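Local coordinates for maternal effect protein oskar (Drosophila melanogaster, PDB 5A4A), which acts as a maternal inducer of the germ line and binds RNA, here through a domain of the SGNH-hydrolase fold, at residues E49-L52 with C57-G60; F32-A37 with L41-R46; L105-M110 with S147-L152. All blocks are in the same frame, centred on the assembly; numbering follows the deposited sequence. Where two conformers were deposited one is given.

Contact 1: E49-L52 with C57-G60; sequences ERVL and CVSG
Leu52 and Ser59 face each other just beyond the beta hairpin formed by strands 53-54 and 56-58, and their backbones supply the one hydrogen bond between the segments. Ser59 N donates one nearly straight hydrogen bond to Leu52 O (2.9 Å, N-H...O angle 172°), and the donor lies nearly along the C=O axis. This is the close side of the contact. Here Val51 sends CG1 to 3.3 Å from Ser59 O, and the same methyl lies against Ser59 CB. Because CG1 stands anti to the backbone N of Val51 (chi1 170°), it is turned across the gap, where it also meets Val58 CG1 at 4.1 Å, methyl to methyl. Beyond these atoms the packing thins. The side chain of Leu52 adds little more than its CB, 4.4 Å from Ser59 CB, and the whole interface buries 150 Å². Toward Arg50, which is exposed, the 49-52 segment draws off to the surface. The buried Ser59 OG looks elsewhere for its polar partners and is hydrogen-bonded to Asp31 OD2 and Gly182 N. Leu52 N is hydrogen-bonded to Thr181 OG1, while the Leu52 side chain leans on Leu34 of helix 31-40; Val58 continues the sheet by backbone pairing with Gly29 of the parallel strand 25-29.

Contact 2: F32-A37 with L41-R46; sequences FMLYLA and LKCRFR. With SO4 (sulfate ion), chain F; SO4 (sulfate ion), chain E.
Ala37 and Leu41 meet where helix 31-40 of this SGNH-type alpha/beta fold ends and the chain turns off sharply, roughly across the helix direction. Ala37 O accepts two backbone bonds, from Leu41 N at 2.9 Å and from Cys43 N at 3.3 Å, the donors arriving from opposite faces of its carbonyl plane. A left-handed backbone at Lys42 lets the chain turn between them. On this frame Cys43 SG, placed between its own N and carbonyl carbon (chi1 84°), sits against Ala37 CB at 3.7 Å. Farther along, Leu34 and Phe45 lie oblique to one another: the ring presents its edge, with Leu34 CD1 in the ring plane and 3.7 Å from Phe45 CE1. The loop also binds two sulfates, probably from the crystallisation liquor; such anion sites are consistent with phosphate binding by an RNA-binding protein. Arg46 turns its guanidinium edge to one of them, which His48 and Asn8 also hold, and its NE pairs with Asp19. A leucine in place of Arg46 would probably leave Asp19 without its salt-bridge mate and this sulfate short of a donor. Arg44 grips the other sulfate edge-on, aided by Arg38: Arg44 NH2 reaches O3 at 2.9 Å and Arg44 NE reaches O4 at 3.0 Å, while Phe45 N donates to that same O4 at 2.9 Å.

Contact 3: L105-M110 with S147-L152; sequences LLIKEM and SECCHL
Two neighbouring helices of the alpha/beta/alpha sandwich, 96-112 and 132-148, come together here through Ile107 of the first and the turn that follows the second. The backbones stay well apart: the nearest CA atoms, those of Ile107 and Cys149, are 8.2 Å from each other, and side chains alone bridge the interval. Ile107 does this with both of its branches. With chi1 at -63°, CG1 lies anti to the carbonyl carbon and CG2 anti to the backbone N, so the two arms diverge toward different partners. The longer arm goes to Cys149, where Ile107 CD1 lies 3.8 Å from Cys149 SG and Ile107 CG1 rests slightly farther off, at 4.1 Å. The short arm meets Leu152 methyl to methyl, Ile107 CG2 being 4.2 Å from Leu152 CD1. Ile107 thus supplies 66 of the 131 Å² buried in all, so one side chain makes half of the contact, touching two residues at the start and end of the turn. That turn has its own brace: it is a type I beta turn from Cys149 to Leu152, closed by Leu152 N donating to Cys149 O at 3.0 Å, and it brings the two partners of Ile107 onto the same side. The contact is purely apolar between the segments, though close by Glu148 OE1 forms a salt bridge with Arg104 of helix 96-112. On the sheet side, Cys149 and Leu152 touch Leu119 of strand 116-120, and both Leu152 and Met110 reach Pro117 of that strand. Helix 96-112 leads into strand 116-120 and helix 132-148 into the parallel strand 154-155, the successive beta-alpha-beta crossovers typical of the SGNH-hydrolase fold.

Contacts 1 and 2 form one continuous patch, their centres 11 Å apart, whereas contact 3 lies across the chain's centre, its own centre 25 Å from each of theirs and its nearest atoms about 12 Å away. The first two touch by packing: Leu34 CD2 lies 3.6 Å from the carbonyl Leu52 O, and Phe45 CD1 3.8 Å from Leu52 CG, so Leu52 packs against both Leu34 of the helix and Phe45 of the loop that follows it. Both sulfates are bound by the loop of contact 2, and the one at Arg46 also lies close to Glu49 of contact 1. Contact 3 instead joins two helices over strand 116-120 and belongs to the same domain.

Contact 1: E49-L52 with C57-G60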
loop_
_atom_site.group_PDB
_atom_site.type_symbol
_atom_site.label_atom_id
_atom_site.label_comp_id
_atom_site.label_asym_id
_atom_site.label_seq_id
_atom_site.Cartn_x
_atom_site.Cartn_y
_atom_site.Cartn_z
ATOM N N GLU A 49 1.028 2.378 19.265
ATOM C CA GLU A 49 2.073 2.775 18.323
ATOM C C GLU A 49 2.024 4.256 17.983
ATOM O O GLU A 49 0.958 4.795 17.667
ATOM C CB GLU A 49 2.002 1.956 17.026
ATOM C CG GLU A 49 2.698 0.603 17.106
ATOM C CD GLU A 49 1.904 -0.400 17.908
ATOM O OE1 GLU A 49 0.724 -0.640 17.569
ATOM O OE2 GLU A 49 2.441 -0.945 18.887
ATOM N N ARG A 50 3.188 4.901 18.046
ATOM C CA ARG A 50 3.327 6.323 17.716
ATOM C C ARG A 50 2.904 6.598 16.287
ATOM O O ARG A 50 2.169 7.552 16.003
ATOM C CB ARG A 50 4.785 6.759 17.879
ATOM C CG ARG A 50 5.306 6.649 19.279
ATOM C CD ARG A 50 6.685 7.278 19.429
ATOM N NE ARG A 50 7.746 6.501 18.797
ATOM C CZ ARG A 50 8.258 5.383 19.302
ATOM N NH1 ARG A 50 7.793 4.892 20.438
ATOM N NH2 ARG A 50 9.231 4.745 18.665
ATOM N N VAL A 51 3.393 5.752 15.388
ATOM C CA VAL A 51 3.110 5.872 13.970
ATOM C C VAL A 51 1.757 5.225 13.702
ATOM O O VAL A 51 1.474 4.127 14.178
ATOM C CB VAL A 51 4.225 5.218 13.131
ATOM C CG1 VAL A 51 3.821 5.117 11.661
ATOM C CG2 VAL A 51 5.524 6.017 13.284
ATOM N N LEU A 52 0.910 5.932 12.968
ATOM C CA LEU A 52 -0.457 5.499 12.756
ATOM C C LEU A 52 -0.450 4.217 11.937
ATOM O O LEU A 52 0.243 4.124 10.921
ATOM C CB LEU A 52 -1.199 6.556 11.954
ATOM C CG LEU A 52 -2.675 6.788 12.219
ATOM C CD1 LEU A 52 -2.868 7.194 13.683
ATOM C CD2 LEU A 52 -3.163 7.876 11.295
ATOM N N CYS A 57 -1.513 -2.104 7.392
ATOM C CA CYS A 57 -1.444 -0.753 6.839
ATOM C C CYS A 57 -0.760 0.176 7.827
ATOM O O CYS A 57 -1.298 0.437 8.893
ATOM C CB CYS A 57 -2.848 -0.211 6.527
ATOM S SG CYS A 57 -3.599 -1.031 5.087
ATOM N N VAL A 58 0.421 0.671 7.463
ATOM C CA VAL A 58 1.248 1.468 8.370
ATOM C C VAL A 58 1.724 2.747 7.680
ATOM O O VAL A 58 2.250 2.692 6.567
ATOM C CB VAL A 58 2.507 0.661 8.798
ATOM C CG1 VAL A 58 3.356 1.455 9.808
ATOM C CG2 VAL A 58 2.119 -0.725 9.366
ATOM N N SER A 59 1.557 3.897 8.336
ATOM C CA SER A 59 2.105 5.137 7.805
ATOM C C SER A 59 3.616 5.009 7.596
ATOM O O SER A 59 4.340 4.575 8.492
ATOM C CB SER A 59 1.824 6.311 8.753
ATOM O OG SER A 59 2.398 7.503 8.233
ATOM N N GLY A 60 4.084 5.378 6.406
ATOM C CA GLY A 60 5.505 5.318 6.106
ATOM C C GLY A 60 6.045 3.937 5.766
ATOM O O GLY A 60 7.266 3.750 5.716
#

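Contact 2: F32-A37 with L41-R46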
loop_
_atom_site.group_PDB
_atom_site.type_symbol
_atom_site.label_atom_id
_atom_site.label_comp_id
_atom_site.label_asym_id
_atom_site.label_seq_id
_atom_site.Cartn_x
_atom_site.Cartn_y
_atom_site.Cartn_z
ATOM N N PHE A 32 -2.015 5.645 2.187
ATOM C CA PHE A 32 -3.118 5.689 1.219
ATOM C C PHE A 32 -4.172 4.619 1.483
ATOM O O PHE A 32 -5.359 4.920 1.570
ATOM C CB PHE A 32 -2.621 5.634 -0.228
ATOM C CG PHE A 32 -1.835 6.843 -0.632
ATOM C CD1 PHE A 32 -2.463 8.075 -0.792
ATOM C CD2 PHE A 32 -0.472 6.757 -0.841
ATOM C CE1 PHE A 32 -1.740 9.194 -1.156
ATOM C CE2 PHE A 32 0.256 7.877 -1.208
ATOM C CZ PHE A 32 -0.381 9.099 -1.354
ATOM N N MET A 33 -3.744 3.372 1.615
ATOM C CA MET A 33 -4.679 2.317 1.968
ATOM C C MET A 33 -5.154 2.423 3.421
ATOM O O MET A 33 -6.298 2.096 3.712
ATOM C CB MET A 33 -4.096 0.935 1.660
ATOM C CG MET A 33 -4.031 0.621 0.167
ATOM S SD MET A 33 -5.671 0.643 -0.568
ATOM C CE MET A 33 -6.487 -0.466 0.558
ATOM N N LEU A 34 -4.293 2.903 4.320
ATOM C CA LEU A 34 -4.706 3.156 5.701
ATOM C C LEU A 34 -5.910 4.102 5.726
ATOM O O LEU A 34 -6.909 3.839 6.398
ATOM C CB LEU A 34 -3.553 3.735 6.521
ATOM C CG LEU A 34 -3.830 4.001 8.011
ATOM C CD1 LEU A 34 -4.336 2.739 8.684
ATOM C CD2 LEU A 34 -2.581 4.500 8.723
ATOM N N TYR A 35 -5.821 5.196 4.973
ATOM C CA TYR A 35 -6.905 6.169 4.938
ATOM C C TYR A 35 -8.158 5.627 4.260
ATOM O O TYR A 35 -9.273 5.860 4.733
ATOM C CB TYR A 35 -6.446 7.457 4.255
ATOM C CG TYR A 35 -7.443 8.597 4.300
ATOM C CD1 TYR A 35 -7.924 9.095 5.515
ATOM C CD2 TYR A 35 -7.869 9.203 3.124
ATOM C CE1 TYR A 35 -8.819 10.145 5.541
ATOM C CE2 TYR A 35 -8.756 10.247 3.141
ATOM C CZ TYR A 35 -9.226 10.725 4.351
ATOM O OH TYR A 35 -10.111 11.776 4.343
ATOM N N LEU A 36 -7.972 4.924 3.147
ATOM C CA LEU A 36 -9.078 4.231 2.498
ATOM C C LEU A 36 -9.816 3.361 3.502
ATOM O O LEU A 36 -11.040 3.405 3.587
ATOM C CB LEU A 36 -8.584 3.375 1.333
ATOM C CG LEU A 36 -9.716 2.645 0.599
ATOM C CD1 LEU A 36 -10.659 3.671 0.033
ATOM C CD2 LEU A 36 -9.182 1.763 -0.511
ATOM N N ALA A 37 -9.066 2.582 4.273
ATOM C CA ALA A 37 -9.678 1.678 5.245
ATOM C C ALA A 37 -10.358 2.418 6.393
ATOM O O ALA A 37 -11.404 1.980 6.890
ATOM C CB ALA A 37 -8.645 0.688 5.774
ATOM N N LEU A 41 -13.801 1.386 5.367
ATOM C CA LEU A 41 -13.804 0.000 5.849
ATOM C C LEU A 41 -13.816 -0.156 7.374
ATOM O O LEU A 41 -13.535 -1.239 7.891
ATOM C CB LEU A 41 -12.626 -0.780 5.237
ATOM C CG LEU A 41 -12.592 -0.819 3.704
ATOM C CD1 LEU A 41 -11.239 -1.321 3.205
ATOM C CD2 LEU A 41 -13.709 -1.706 3.161
ATOM N N LYS A 42 -14.132 0.928 8.082
ATOM C CA LYS A 42 -14.342 0.899 9.537
ATOM C C LYS A 42 -13.136 0.428 10.348
ATOM O O LYS A 42 -13.291 -0.118 11.437
ATOM C CB LYS A 42 -15.555 0.030 9.884
ATOM C CG LYS A 42 -16.854 0.521 9.266
ATOM C CD LYS A 42 -18.022 -0.370 9.663
ATOM C CE LYS A 42 -19.347 0.284 9.312
ATOM N NZ LYS A 42 -20.500 -0.637 9.533
ATOM N N CYS A 43 -11.933 0.647 9.840
ATOM C CA CYS A 43 -10.757 0.209 10.592
ATOM C C CYS A 43 -10.475 1.119 11.788
ATOM O O CYS A 43 -10.924 2.263 11.830
ATOM C CB CYS A 43 -9.519 0.057 9.690
ATOM S SG CYS A 43 -8.570 1.559 9.361
ATOM N N ARG A 44 -9.739 0.581 12.756
ATOM C CA ARG A 44 -9.342 1.311 13.962
ATOM C C ARG A 44 -7.822 1.394 13.990
ATOM O O ARG A 44 -7.144 0.527 13.444
ATOM C CB ARG A 44 -9.828 0.563 15.200
ATOM C CG ARG A 44 -11.336 0.332 15.238
ATOM C CD ARG A 44 -12.085 1.638 15.427
ATOM N NE ARG A 44 -11.706 2.282 16.681
ATOM C CZ ARG A 44 -12.179 1.932 17.873
ATOM N NH1 ARG A 44 -13.059 0.944 17.979
ATOM N NH2 ARG A 44 -11.771 2.569 18.959
ATOM N N PHE A 45 -7.279 2.413 14.643
ATOM C CA PHE A 45 -5.826 2.562 14.694
ATOM C C PHE A 45 -5.274 1.844 15.920
ATOM O O PHE A 45 -5.945 1.770 16.940
ATOM C CB PHE A 45 -5.437 4.046 14.732
ATOM C CG PHE A 45 -5.859 4.822 13.517
ATOM C CD1 PHE A 45 -5.566 4.362 12.236
ATOM C CD2 PHE A 45 -6.569 6.013 13.655
ATOM C CE1 PHE A 45 -5.967 5.080 11.113
ATOM C CE2 PHE A 45 -6.965 6.740 12.530
ATOM C CZ PHE A 45 -6.662 6.263 11.258
ATOM N N ARG A 46 -4.066 1.298 15.821
ATOM C CA ARG A 46 -3.448 0.632 16.964
ATOM C C ARG A 46 -3.101 1.658 18.033
ATOM O O ARG A 46 -2.413 2.645 17.751
ATOM C CB ARG A 46 -2.182 -0.095 16.542
ATOM C CG ARG A 46 -2.447 -1.305 15.638
ATOM C CD ARG A 46 -3.201 -2.364 16.427
ATOM N NE ARG A 46 -3.445 -3.582 15.656
ATOM C CZ ARG A 46 -2.737 -4.697 15.795
ATOM N NH1 ARG A 46 -1.735 -4.730 16.664
ATOM N NH2 ARG A 46 -3.027 -5.771 15.061
HETATM S S SO4 F . -9.258 4.968 16.968
HETATM O O1 SO4 F . -10.120 6.101 16.668
HETATM O O2 SO4 F . -7.868 5.406 17.028
HETATM O O3 SO4 F . -9.653 4.384 18.244
HETATM O O4 SO4 F . -9.388 3.949 15.923
HETATM S S SO4 E . -1.481 -2.424 19.824
HETATM O O1 SO4 E . -1.607 -0.972 19.865
HETATM O O2 SO4 E . -0.829 -2.894 21.047
HETATM O O3 SO4 E . -2.809 -3.021 19.705
HETATM O O4 SO4 E . -0.668 -2.823 18.691
#

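Contact 3: L105-M110 with S147-L152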
loop_
_atom_site.group_PDB
_atom_site.type_symbol
_atom_site.label_atom_id
_atom_site.label_comp_id
_atom_site.label_asym_id
_atom_site.label_seq_id
_atom_site.Cartn_x
_atom_site.Cartn_y
_atom_site.Cartn_z
ATOM N N LEU A 105 12.124 -9.194 -3.798
ATOM C CA LEU A 105 12.361 -9.909 -2.545
ATOM C C LEU A 105 11.117 -10.009 -1.652
ATOM O O LEU A 105 10.956 -10.999 -0.939
ATOM C CB LEU A 105 13.530 -9.288 -1.775
ATOM C CG LEU A 105 14.894 -9.454 -2.448
ATOM C CD1 LEU A 105 15.964 -8.723 -1.652
ATOM C CD2 LEU A 105 15.247 -10.927 -2.622
ATOM N N LEU A 106 10.253 -8.990 -1.676
ATOM C CA LEU A 106 8.978 -9.062 -0.953
ATOM C C LEU A 106 8.121 -10.208 -1.500
ATOM O O LEU A 106 7.574 -11.019 -0.746
ATOM C CB LEU A 106 8.208 -7.731 -1.037
ATOM C CG LEU A 106 6.779 -7.732 -0.466
ATOM C CD1 LEU A 106 6.755 -8.050 1.038
ATOM C CD2 LEU A 106 6.051 -6.401 -0.733
ATOM N N ILE A 107 8.006 -10.266 -2.814
ATOM C CA ILE A 107 7.253 -11.339 -3.461
ATOM C C ILE A 107 7.811 -12.725 -3.109
ATOM O O ILE A 107 7.059 -13.652 -2.805
ATOM C CB ILE A 107 7.217 -11.155 -4.993
ATOM C CG1 ILE A 107 6.490 -9.859 -5.370
ATOM C CG2 ILE A 107 6.532 -12.342 -5.656
ATOM C CD1 ILE A 107 5.023 -9.789 -4.916
ATOM N N LYS A 108 9.132 -12.856 -3.131
ATOM C CA LYS A 108 9.779 -14.119 -2.792
ATOM C C LYS A 108 9.577 -14.482 -1.327
ATOM O O LYS A 108 9.342 -15.641 -0.997
ATOM C CB LYS A 108 11.268 -14.035 -3.136
ATOM C CG LYS A 108 12.141 -15.167 -2.628
ATOM C CD LYS A 108 13.601 -14.855 -2.971
ATOM C CE LYS A 108 14.583 -15.552 -2.044
ATOM N NZ LYS A 108 14.625 -17.014 -2.293
ATOM N N GLU A 109 9.667 -13.486 -0.445
ATOM C CA GLU A 109 9.457 -13.720 0.977
ATOM C C GLU A 109 8.022 -14.166 1.281
ATOM O O GLU A 109 7.800 -15.080 2.072
ATOM C CB GLU A 109 9.796 -12.461 1.779
ATOM C CG GLU A 109 9.331 -12.510 3.209
ATOM C CD GLU A 109 9.641 -11.228 3.959
ATOM O OE1 GLU A 109 10.505 -10.456 3.515
ATOM O OE2 GLU A 109 9.020 -10.975 4.997
ATOM N N MET A 110 7.050 -13.520 0.652
ATOM C CA MET A 110 5.663 -13.935 0.819
ATOM C C MET A 110 5.472 -15.382 0.351
ATOM O O MET A 110 4.775 -16.165 0.998
ATOM C CB MET A 110 4.721 -12.969 0.094
ATOM C CG MET A 110 4.719 -11.578 0.730
ATOM S SD MET A 110 3.540 -10.427 0.022
ATOM C CE MET A 110 1.990 -11.186 0.534
ATOM N N SER A 147 4.830 -7.062 -14.757
ATOM C CA SER A 147 5.689 -8.073 -15.373
ATOM C C SER A 147 6.254 -9.065 -14.346
ATOM O O SER A 147 6.304 -10.267 -14.594
ATOM C CB SER A 147 6.817 -7.410 -16.172
ATOM O OG SER A 147 7.681 -6.682 -15.322
ATOM N N GLU A 148 6.659 -8.563 -13.189
ATOM C CA GLU A 148 7.199 -9.405 -12.126
ATOM C C GLU A 148 6.130 -10.325 -11.536
ATOM O O GLU A 148 6.402 -11.473 -11.183
ATOM C CB GLU A 148 7.786 -8.531 -11.013
ATOM C CG GLU A 148 8.352 -9.313 -9.845
ATOM C CD GLU A 148 9.656 -10.025 -10.183
ATOM O OE1 GLU A 148 10.254 -9.732 -11.244
ATOM O OE2 GLU A 148 10.088 -10.872 -9.377
ATOM N N CYS A 149 4.911 -9.817 -11.436
ATOM C CA CYS A 149 3.823 -10.569 -10.819
ATOM C C CYS A 149 2.905 -11.151 -11.881
ATOM O O CYS A 149 1.688 -11.203 -11.701
ATOM C CB CYS A 149 3.021 -9.676 -9.876
ATOM S SG CYS A 149 4.001 -9.037 -8.492
ATOM N N CYS A 150 3.500 -11.608 -12.979
ATOM C CA CYS A 150 2.738 -12.157 -14.098
ATOM C C CYS A 150 1.903 -13.392 -13.740
ATOM O O CYS A 150 0.941 -13.693 -14.430
ATOM C CB CYS A 150 3.654 -12.467 -15.288
ATOM S SG CYS A 150 5.070 -13.497 -14.906
ATOM N N HIS A 151 2.256 -14.100 -12.670
ATOM C CA HIS A 151 1.471 -15.271 -12.270
ATOM C C HIS A 151 0.489 -14.966 -11.152
ATOM O O HIS A 151 -0.235 -15.859 -10.690
ATOM C CB HIS A 151 2.399 -16.400 -11.830
ATOM C CG HIS A 151 3.505 -16.669 -12.796
ATOM N ND1 HIS A 151 3.315 -17.367 -13.972
ATOM C CD2 HIS A 151 4.814 -16.332 -12.761
ATOM C CE1 HIS A 151 4.468 -17.450 -14.617
ATOM N NE2 HIS A 151 5.390 -16.830 -13.904
ATOM N N LEU A 152 0.485 -13.712 -10.706
ATOM C CA LEU A 152 -0.357 -13.299 -9.597
ATOM C C LEU A 152 -1.418 -12.325 -10.075
ATOM O O LEU A 152 -1.295 -11.732 -11.153
ATOM C CB LEU A 152 0.500 -12.656 -8.494
ATOM C CG LEU A 152 1.569 -13.591 -7.896
ATOM C CD1 LEU A 152 2.564 -12.814 -7.021
ATOM C CD2 LEU A 152 0.901 -14.696 -7.094
#